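Local coordinates for protein phosphoserine aminotransferase (Bacillus alcalophilus, PDB 1W23) that catalyses the reversible, pyridoxal-phosphate-dependent transfer of an amino group from phosphoserine to 2-oxoglutarate, giving 3-phosphohydroxypyruvate and glutamate, a reaction of serine biosynthesis, at residues S175-R180 against G188-G193; D252-L257 against I337-P342. One frame throughout, in Å; residues are numbered along the deposited sequence.

Running from the N terminus, the chain leaves strand 169-172 of the large mixed sheet, forms the turn of 175-180, and enters strand 189-193, which lies parallel beside 169-172; interaction 1 closes this short loop, with seven residues between its segments. Interaction 2 opens afterwards, on helix 241-256, and closes a longer loop of 79 intervening residues at 337-342, so the two are in series, neither nested nor crossed. Their centres lie about 15 Å apart, yet they touch: Asn-339 ND2 lies 2.9 Å from Leu-178 O, a probable hydrogen bond, and Leu-178 CD2 packs at 3.9 Å on Ile-254 CD1. The turn 175-180 thereby joins the central sheet to helix 241-256 and the loop before helix 343-359.

Interaction 1: S175-R180 against G188-G193; sequences SDILSR and GMIYAG
Ile-177 meets strand 189-193 through apolar contact alone, with no hydrogen bond between the segments. In the conformer described, one of two, its CG2 lies 3.6 Å from Ala-192 CB, and its CD1 reaches 4.1 Å from Ile-190 CG2. With CG1 anti to the backbone N (chi1 -171°), the two branches divide the work: CG2 covers the alanine methyl, while CD1 also reaches that methyl and extends to the isoleucine. Ile-190 and Ala-192, two apart on the strand, both direct CB toward the loop.

Polar bonds shape the loop itself. Residues 176-179 form a type II beta turn, and Asp-176 O accepts from both Ser-179 N and Ser-179 OG, the hydroxyl at 2.7 Å and in the carbonyl plane on a lone pair. A salt bridge of 3.0 Å from Arg-180 NH2 to Asp-176 OD2 spans the turn, and Asp-176 OD1 is hydrogen-bonded to Ser-149 OG.

Ser-175, at the start of the loop, touches the pyridoxal phosphate. In the mixed seven-stranded sheet of this class-V aminotransferase, strand 189-193 runs parallel to 169-172 and antiparallel to 204-209; Tyr-191 points away from the loop and packs on helix 75-87.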
ATOM      1  N   SER A 175      16.703  -0.105  -4.745  1.00  8.12           N
ATOM      2  CA  SER A 175      17.363  -1.394  -4.718  1.00  8.37           C
ATOM      3  C   SER A 175      18.702  -1.407  -3.990  1.00  9.13           C
ATOM      4  O   SER A 175      19.351  -2.464  -3.962  1.00 10.25           O
ATOM      5  CB  SER A 175      17.419  -1.992  -6.112  1.00  8.66           C
ATOM      6  OG  SER A 175      18.027  -1.084  -7.019  1.00  8.56           O
ATOM      7  N   ASP A 176      19.100  -0.327  -3.303  1.00  8.66           N
ATOM      8  CA  ASP A 176      20.280  -0.389  -2.447  1.00  8.77           C
ATOM      9  C   ASP A 176      20.178   0.411  -1.165  1.00  8.69           C
ATOM     10  O   ASP A 176      21.171   0.455  -0.412  1.00  9.05           O
ATOM     11  CB  ASP A 176      21.579  -0.031  -3.182  1.00  8.83           C
ATOM     12  CG  ASP A 176      21.754   1.454  -3.497  1.00  9.22           C
ATOM     13  OD1 ASP A 176      20.771   2.211  -3.251  1.00  9.40           O
ATOM     14  OD2 ASP A 176      22.854   1.810  -3.991  1.00 10.13           O
ATOM     15  N   ILE A 177      19.032   0.939  -0.794  1.00  8.76           N
ATOM     16  CA  ILE A 177      18.958   1.691   0.482  1.00  9.05           C
ATOM     17  C   ILE A 177      19.320   0.775   1.660  1.00  8.72           C
ATOM     18  O   ILE A 177      18.882  -0.349   1.773  1.00  9.03           O
ATOM     19  CB  ILE A 177      17.557   2.286   0.673  1.00  9.72           C
ATOM     20  CG1 ILE A 177      17.511   3.240   1.852  0.55 10.92           C
ATOM     21  CG2 ILE A 177      16.463   1.204   0.713  1.00 10.48           C
ATOM     22  CD1 ILE A 177      16.284   4.131   1.927  0.55 11.82           C
ATOM     23  N   LEU A 178      20.126   1.331   2.553  1.00  9.22           N
ATOM     24  CA  LEU A 178      20.527   0.623   3.793  1.00  9.39           C
ATOM     25  C   LEU A 178      21.206  -0.702   3.532  1.00  9.01           C
ATOM     26  O   LEU A 178      21.166  -1.632   4.317  1.00  9.68           O
ATOM     27  CB  LEU A 178      19.362   0.519   4.782  1.00 10.34           C
ATOM     28  CG  LEU A 178      19.662   0.191   6.223  1.00 17.00           C
ATOM     29  CD1 LEU A 178      20.940   0.729   6.781  1.00 13.32           C
ATOM     30  CD2 LEU A 178      18.452   0.576   7.102  1.00 16.77           C
ATOM     31  N   SER A 179      22.003  -0.704   2.432  1.00  9.40           N
ATOM     32  CA  SER A 179      22.955  -1.783   2.161  1.00  9.41           C
ATOM     33  C   SER A 179      24.396  -1.420   2.541  1.00  9.32           C
ATOM     34  O   SER A 179      25.284  -2.253   2.399  1.00  9.67           O
ATOM     35  CB  SER A 179      22.915  -2.156   0.685  1.00  9.74           C
ATOM     36  OG  SER A 179      23.317  -1.079  -0.139  1.00  9.99           O
ATOM     37  N   ARG A 180      24.568  -0.191   2.988  1.00  9.97           N
ATOM     38  CA  ARG A 180      25.866   0.420   3.278  1.00 10.30           C
ATOM     39  C   ARG A 180      25.619   1.735   3.965  1.00 10.85           C
ATOM     40  O   ARG A 180      24.522   2.287   3.892  1.00 11.16           O
ATOM     41  CB  ARG A 180      26.683   0.604   1.985  1.00 10.58           C
ATOM     42  CG  ARG A 180      25.928   1.352   0.895  1.00 10.64           C
ATOM     43  CD  ARG A 180      26.695   1.327  -0.423  1.00 10.98           C
ATOM     44  NE  ARG A 180      25.865   2.020  -1.433  1.00 10.90           N
ATOM     45  CZ  ARG A 180      26.327   2.417  -2.623  1.00 10.91           C
ATOM     46  NH1 ARG A 180      27.587   2.170  -3.023  1.00 11.31           N
ATOM     47  NH2 ARG A 180      25.512   3.100  -3.456  1.00 10.87           N
ATOM     48  N   GLY A 188      18.573  16.131  -0.906  1.00 11.40           N
ATOM     49  CA  GLY A 188      17.327  16.740  -0.505  1.00 12.36           C
ATOM     50  C   GLY A 188      16.211  15.756  -0.227  1.00 11.59           C
ATOM     51  O   GLY A 188      15.338  16.001   0.611  1.00 12.37           O
ATOM     52  N   MET A 189      16.243  14.640  -0.966  1.00 11.65           N
ATOM     53  CA  MET A 189      15.225  13.596  -0.795  1.00 10.89           C
ATOM     54  C   MET A 189      15.788  12.280  -1.273  1.00 10.84           C
ATOM     55  O   MET A 189      16.475  12.225  -2.332  1.00 11.85           O
ATOM     56  CB  MET A 189      13.963  13.999  -1.550  0.60 11.88           C
ATOM     57  CG  MET A 189      12.840  12.996  -1.381  0.60 14.03           C
ATOM     58  SD  MET A 189      11.302  13.521  -2.146  0.60 19.34           S
ATOM     59  CE  MET A 189      11.150  12.105  -3.261  0.60 29.29           C
ATOM     60  N   ILE A 190      15.476  11.219  -0.575  1.00 10.41           N
ATOM     61  CA  ILE A 190      15.754   9.825  -0.940  1.00 10.58           C
ATOM     62  C   ILE A 190      14.453   9.057  -0.871  1.00 10.19           C
ATOM     63  O   ILE A 190      13.681   9.256   0.080  1.00 11.32           O
ATOM     64  CB  ILE A 190      16.751   9.218   0.068  1.00 12.26           C
ATOM     65  CG1 ILE A 190      18.115   9.889  -0.021  1.00 13.25           C
ATOM     66  CG2 ILE A 190      16.785   7.731  -0.048  1.00 13.31           C
ATOM     67  CD1 ILE A 190      18.983   9.617   1.152  1.00 16.89           C
ATOM     68  N   TYR A 191      14.163   8.203  -1.849  1.00  9.76           N
ATOM     69  CA  TYR A 191      12.987   7.360  -1.745  1.00  9.11           C
ATOM     70  C   TYR A 191      13.330   5.939  -2.153  1.00  9.04           C
ATOM     71  O   TYR A 191      14.265   5.658  -2.930  1.00  9.50           O
ATOM     72  CB  TYR A 191      11.824   7.886  -2.567  1.00 10.03           C
ATOM     73  CG  TYR A 191      12.030   8.011  -4.033  1.00  9.32           C
ATOM     74  CD1 TYR A 191      11.587   7.060  -4.932  1.00  9.72           C
ATOM     75  CD2 TYR A 191      12.652   9.141  -4.608  1.00 10.76           C
ATOM     76  CE1 TYR A 191      11.751   7.158  -6.304  1.00  9.10           C
ATOM     77  CE2 TYR A 191      12.804   9.264  -5.974  1.00 10.55           C
ATOM     78  CZ  TYR A 191      12.365   8.268  -6.825  1.00  9.36           C
ATOM     79  OH  TYR A 191      12.466   8.381  -8.202  1.00  9.61           O
ATOM     80  N   ALA A 192      12.516   4.993  -1.642  1.00  8.71           N
ATOM     81  CA  ALA A 192      12.745   3.588  -1.912  1.00  8.42           C
ATOM     82  C   ALA A 192      11.472   2.804  -1.605  1.00  8.25           C
ATOM     83  O   ALA A 192      10.970   2.864  -0.482  1.00  8.84           O
ATOM     84  CB  ALA A 192      13.819   3.006  -0.966  1.00  9.80           C
ATOM     85  N   GLY A 193      10.981   2.033  -2.573  1.00  9.04           N
ATOM     86  CA  GLY A 193      10.015   0.977  -2.221  1.00  9.25           C
ATOM     87  C   GLY A 193      10.658   0.047  -1.228  1.00  8.76           C
ATOM     88  O   GLY A 193      11.853  -0.269  -1.339  1.00 10.26           O
TER

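Interaction 2: D252-L257 against I337-P342; sequences DWIKDL and IYNAVP. With MG (magnesium ion), chain D.
Trp-253 and Ile-254, near the end of helix 241-256, meet the loop 337-342 at Asn-339 and Ala-340. The indole comes in with its six-membered ring leading: CH2 is 3.8 Å from Asn-339 O, which lies at the ring edge and in its plane, and 4.0 Å from Ala-340 CA, which is approached obliquely. This reach follows from a chi1 of 169°, which sets CG opposite the backbone N. Ile-254 instead sends its CD1 to 3.9 Å from Asn-339 ND2, the two side chains crossing at about a right angle.

In the next shell, a type I beta turn from Tyr-338 to Val-341, closed by Val-341 N to Tyr-338 O at 3.0 Å, presents the asparagine. Its amide is held at both ends, ND2 donating to Leu-178 O and OD1 accepting from Asn-267 ND2, while its backbone N is hydrogen-bonded to Asn-197 OD1. Ile-263 of helix 259-279 packs on both Trp-253 and Asn-339.

Farther out, the helix end carries a magnesium ion, bound by Asp-256 OD1 at 2.0 Å and by four waters. Water 1 bridges the ion to Asp-252, donating to its backbone O and to OD1; water 2 donates to Asp-256 OD2 at 2.6 Å. Asp-252 OD2 also pairs with Arg-21.

No hydrogen bond spans the two segments, so helix 241-256 meets the loop between strand 333-336 and helix 343-359 by van der Waals contact. Any electrostatic attraction between Asn-339 O and the indole C-H edge is probably weak, while the asparagine amide spends its polar groups on the neighbouring loop and helix 259-279.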
ATOM      1  N   ASP A 252      15.124  -3.869  12.846  1.00  9.13           N
ATOM      2  CA  ASP A 252      15.655  -4.433  14.112  1.00  9.97           C
ATOM      3  C   ASP A 252      16.718  -5.485  13.790  1.00  9.42           C
ATOM      4  O   ASP A 252      17.752  -5.528  14.487  1.00 10.63           O
ATOM      5  CB  ASP A 252      14.553  -5.048  14.957  1.00  9.95           C
ATOM      6  CG  ASP A 252      13.972  -4.180  16.049  1.00 10.30           C
ATOM      7  OD1 ASP A 252      14.730  -3.363  16.612  1.00 11.50           O
ATOM      8  OD2 ASP A 252      12.772  -4.355  16.335  1.00 11.79           O
ATOM      9  N   TRP A 253      16.508  -6.306  12.797  1.00  9.20           N
ATOM     10  CA  TRP A 253      17.505  -7.318  12.396  1.00  9.51           C
ATOM     11  C   TRP A 253      18.751  -6.653  11.843  1.00  9.18           C
ATOM     12  O   TRP A 253      19.882  -7.050  12.209  1.00 10.01           O
ATOM     13  CB  TRP A 253      16.851  -8.276  11.382  1.00 10.13           C
ATOM     14  CG  TRP A 253      17.824  -9.173  10.730  1.00 10.05           C
ATOM     15  CD1 TRP A 253      18.322 -10.343  11.221  1.00 11.05           C
ATOM     16  CD2 TRP A 253      18.431  -8.987   9.443  1.00 10.29           C
ATOM     17  NE1 TRP A 253      19.209 -10.909  10.330  1.00 11.67           N
ATOM     18  CE2 TRP A 253      19.290 -10.089   9.218  1.00 11.52           C
ATOM     19  CE3 TRP A 253      18.355  -8.036   8.428  1.00 10.67           C
ATOM     20  CZ2 TRP A 253      20.050 -10.254   8.062  1.00 12.61           C
ATOM     21  CZ3 TRP A 253      19.101  -8.184   7.283  1.00 11.74           C
ATOM     22  CH2 TRP A 253      19.936  -9.282   7.111  1.00 12.33           C
ATOM     23  N   ILE A 254      18.644  -5.641  10.986  1.00  9.32           N
ATOM     24  CA  ILE A 254      19.818  -4.948  10.500  1.00  9.33           C
ATOM     25  C   ILE A 254      20.643  -4.429  11.664  1.00  9.67           C
ATOM     26  O   ILE A 254      21.868  -4.535  11.691  1.00  9.79           O
ATOM     27  CB  ILE A 254      19.465  -3.835   9.488  1.00  9.72           C
ATOM     28  CG1 ILE A 254      18.742  -4.394   8.248  1.00 10.08           C
ATOM     29  CG2 ILE A 254      20.714  -3.074   9.074  1.00 11.22           C
ATOM     30  CD1 ILE A 254      18.236  -3.314   7.292  1.00 12.07           C
ATOM     31  N   LYS A 255      19.958  -3.774  12.616  1.00  9.87           N
ATOM     32  CA  LYS A 255      20.650  -3.232  13.783  1.00 10.64           C
ATOM     33  C   LYS A 255      21.324  -4.347  14.560  1.00 10.58           C
ATOM     34  O   LYS A 255      22.498  -4.189  14.974  1.00 11.41           O
ATOM     35  CB  LYS A 255      19.626  -2.463  14.666  1.00 11.05           C
ATOM     36  CG  LYS A 255      20.279  -1.935  15.955  1.00 12.93           C
ATOM     37  CD  LYS A 255      19.373  -1.007  16.724  1.00 14.45           C
ATOM     38  CE  LYS A 255      19.961  -0.592  18.049  1.00 16.65           C
ATOM     39  NZ  LYS A 255      19.082   0.417  18.721  1.00 17.63           N
ATOM     40  N   ASP A 256      20.643  -5.457  14.813  1.00 10.58           N
ATOM     41  CA  ASP A 256      21.197  -6.555  15.620  1.00 12.18           C
ATOM     42  C   ASP A 256      22.474  -7.085  15.008  1.00 11.64           C
ATOM     43  O   ASP A 256      23.383  -7.485  15.734  1.00 13.87           O
ATOM     44  CB  ASP A 256      20.146  -7.657  15.725  1.00 12.13           C
ATOM     45  CG  ASP A 256      18.973  -7.329  16.664  1.00 11.81           C
ATOM     46  OD1 ASP A 256      19.051  -6.319  17.381  1.00 12.81           O
ATOM     47  OD2 ASP A 256      18.002  -8.110  16.615  1.00 14.06           O
ATOM     48  N   LEU A 257      22.583  -7.111  13.672  1.00 10.39           N
ATOM     49  CA  LEU A 257      23.740  -7.679  12.991  1.00 10.86           C
ATOM     50  C   LEU A 257      24.886  -6.689  12.868  1.00 10.71           C
ATOM     51  O   LEU A 257      25.947  -7.047  12.343  1.00 11.60           O
ATOM     52  CB  LEU A 257      23.285  -8.305  11.659  0.50 12.79           C
ATOM     53  CG  LEU A 257      22.797  -9.761  11.865  0.50 16.11           C
ATOM     54  CD1 LEU A 257      21.547  -9.927  12.723  0.50 16.33           C
ATOM     55  CD2 LEU A 257      22.603 -10.359  10.488  0.50 20.67           C
ATOM     56  N   ILE A 337      20.920 -10.042  -4.780  1.00  8.96           N
ATOM     57  CA  ILE A 337      21.637 -10.379  -3.564  1.00  9.08           C
ATOM     58  C   ILE A 337      21.521  -9.257  -2.533  1.00  9.25           C
ATOM     59  O   ILE A 337      22.465  -8.760  -1.960  1.00 11.26           O
ATOM     60  CB  ILE A 337      23.107 -10.768  -3.885  1.00  9.31           C
ATOM     61  CG1 ILE A 337      23.834  -9.725  -4.729  1.00  9.37           C
ATOM     62  CG2 ILE A 337      23.146 -12.137  -4.530  1.00 10.43           C
ATOM     63  CD1 ILE A 337      25.341  -9.976  -4.824  1.00 10.14           C
ATOM     64  N   TYR A 338      20.269  -8.841  -2.298  1.00  9.44           N
ATOM     65  CA  TYR A 338      19.928  -7.857  -1.297  1.00  9.18           C
ATOM     66  C   TYR A 338      20.360  -8.291   0.082  1.00  9.25           C
ATOM     67  O   TYR A 338      20.775  -9.443   0.292  1.00 10.06           O
ATOM     68  CB  TYR A 338      18.407  -7.640  -1.344  1.00  9.58           C
ATOM     69  CG  TYR A 338      17.894  -7.213  -2.706  1.00  9.11           C
ATOM     70  CD1 TYR A 338      16.856  -7.899  -3.315  1.00 10.53           C
ATOM     71  CD2 TYR A 338      18.399  -6.148  -3.400  1.00 10.02           C
ATOM     72  CE1 TYR A 338      16.360  -7.539  -4.529  1.00  9.75           C
ATOM     73  CE2 TYR A 338      17.907  -5.755  -4.614  1.00 10.85           C
ATOM     74  CZ  TYR A 338      16.867  -6.445  -5.184  1.00  9.13           C
ATOM     75  OH  TYR A 338      16.408  -6.042  -6.437  1.00 10.26           O
ATOM     76  N   ASN A 339      20.228  -7.406   1.059  1.00 10.26           N
ATOM     77  CA  ASN A 339      20.777  -7.628   2.410  1.00 10.18           C
ATOM     78  C   ASN A 339      20.463  -9.021   2.975  1.00 10.25           C
ATOM     79  O   ASN A 339      21.355  -9.642   3.559  1.00 11.27           O
ATOM     80  CB  ASN A 339      20.148  -6.627   3.363  1.00 10.79           C
ATOM     81  CG  ASN A 339      20.656  -5.198   3.259  1.00  9.73           C
ATOM     82  OD1 ASN A 339      21.613  -4.905   2.550  1.00  9.60           O
ATOM     83  ND2 ASN A 339      20.015  -4.287   3.999  1.00 11.89           N
ATOM     84  N   ALA A 340      19.220  -9.471   2.845  1.00 10.11           N
ATOM     85  CA  ALA A 340      18.801 -10.701   3.522  1.00  9.80           C
ATOM     86  C   ALA A 340      19.119 -11.982   2.773  1.00  9.08           C
ATOM     87  O   ALA A 340      18.899 -13.064   3.328  1.00 10.17           O
ATOM     88  CB  ALA A 340      17.331 -10.644   3.855  1.00 12.09           C
ATOM     89  N   VAL A 341      19.628 -11.919   1.563  1.00  8.90           N
ATOM     90  CA  VAL A 341      19.998 -13.150   0.874  1.00  9.34           C
ATOM     91  C   VAL A 341      21.176 -13.775   1.600  1.00  9.57           C
ATOM     92  O   VAL A 341      22.214 -13.112   1.775  1.00 10.46           O
ATOM     93  CB  VAL A 341      20.291 -12.884  -0.619  1.00  9.63           C
ATOM     94  CG1 VAL A 341      20.832 -14.126  -1.288  1.00 11.11           C
ATOM     95  CG2 VAL A 341      19.053 -12.347  -1.334  1.00 10.15           C
ATOM     96  N   PRO A 342      21.091 -15.027   2.059  1.00  9.96           N
ATOM     97  CA  PRO A 342      22.189 -15.604   2.860  1.00 10.65           C
ATOM     98  C   PRO A 342      23.397 -15.919   2.014  1.00  9.92           C
ATOM     99  O   PRO A 342      23.301 -16.260   0.833  1.00 10.42           O
ATOM    100  CB  PRO A 342      21.567 -16.860   3.468  0.60 11.28           C
ATOM    101  CG  PRO A 342      20.599 -17.265   2.423  0.60 12.87           C
ATOM    102  CD  PRO A 342      19.953 -15.974   1.920  0.60 12.25           C
TER
HETATM  103 MG    MG D1361      17.858  -5.457  18.699  1.00 15.82          MG
HETATM  104  O   HOH W   1      17.322  -4.201  17.102  1.00 14.60           O
HETATM  105  O   HOH W   2      16.415  -6.750  18.183  1.00 22.40           O
HETATM  106  O   HOH W   3      19.462  -4.212  19.220  1.00 19.11           O
HETATM  107  O   HOH W   4      16.590  -4.427  19.941  1.00 21.78           O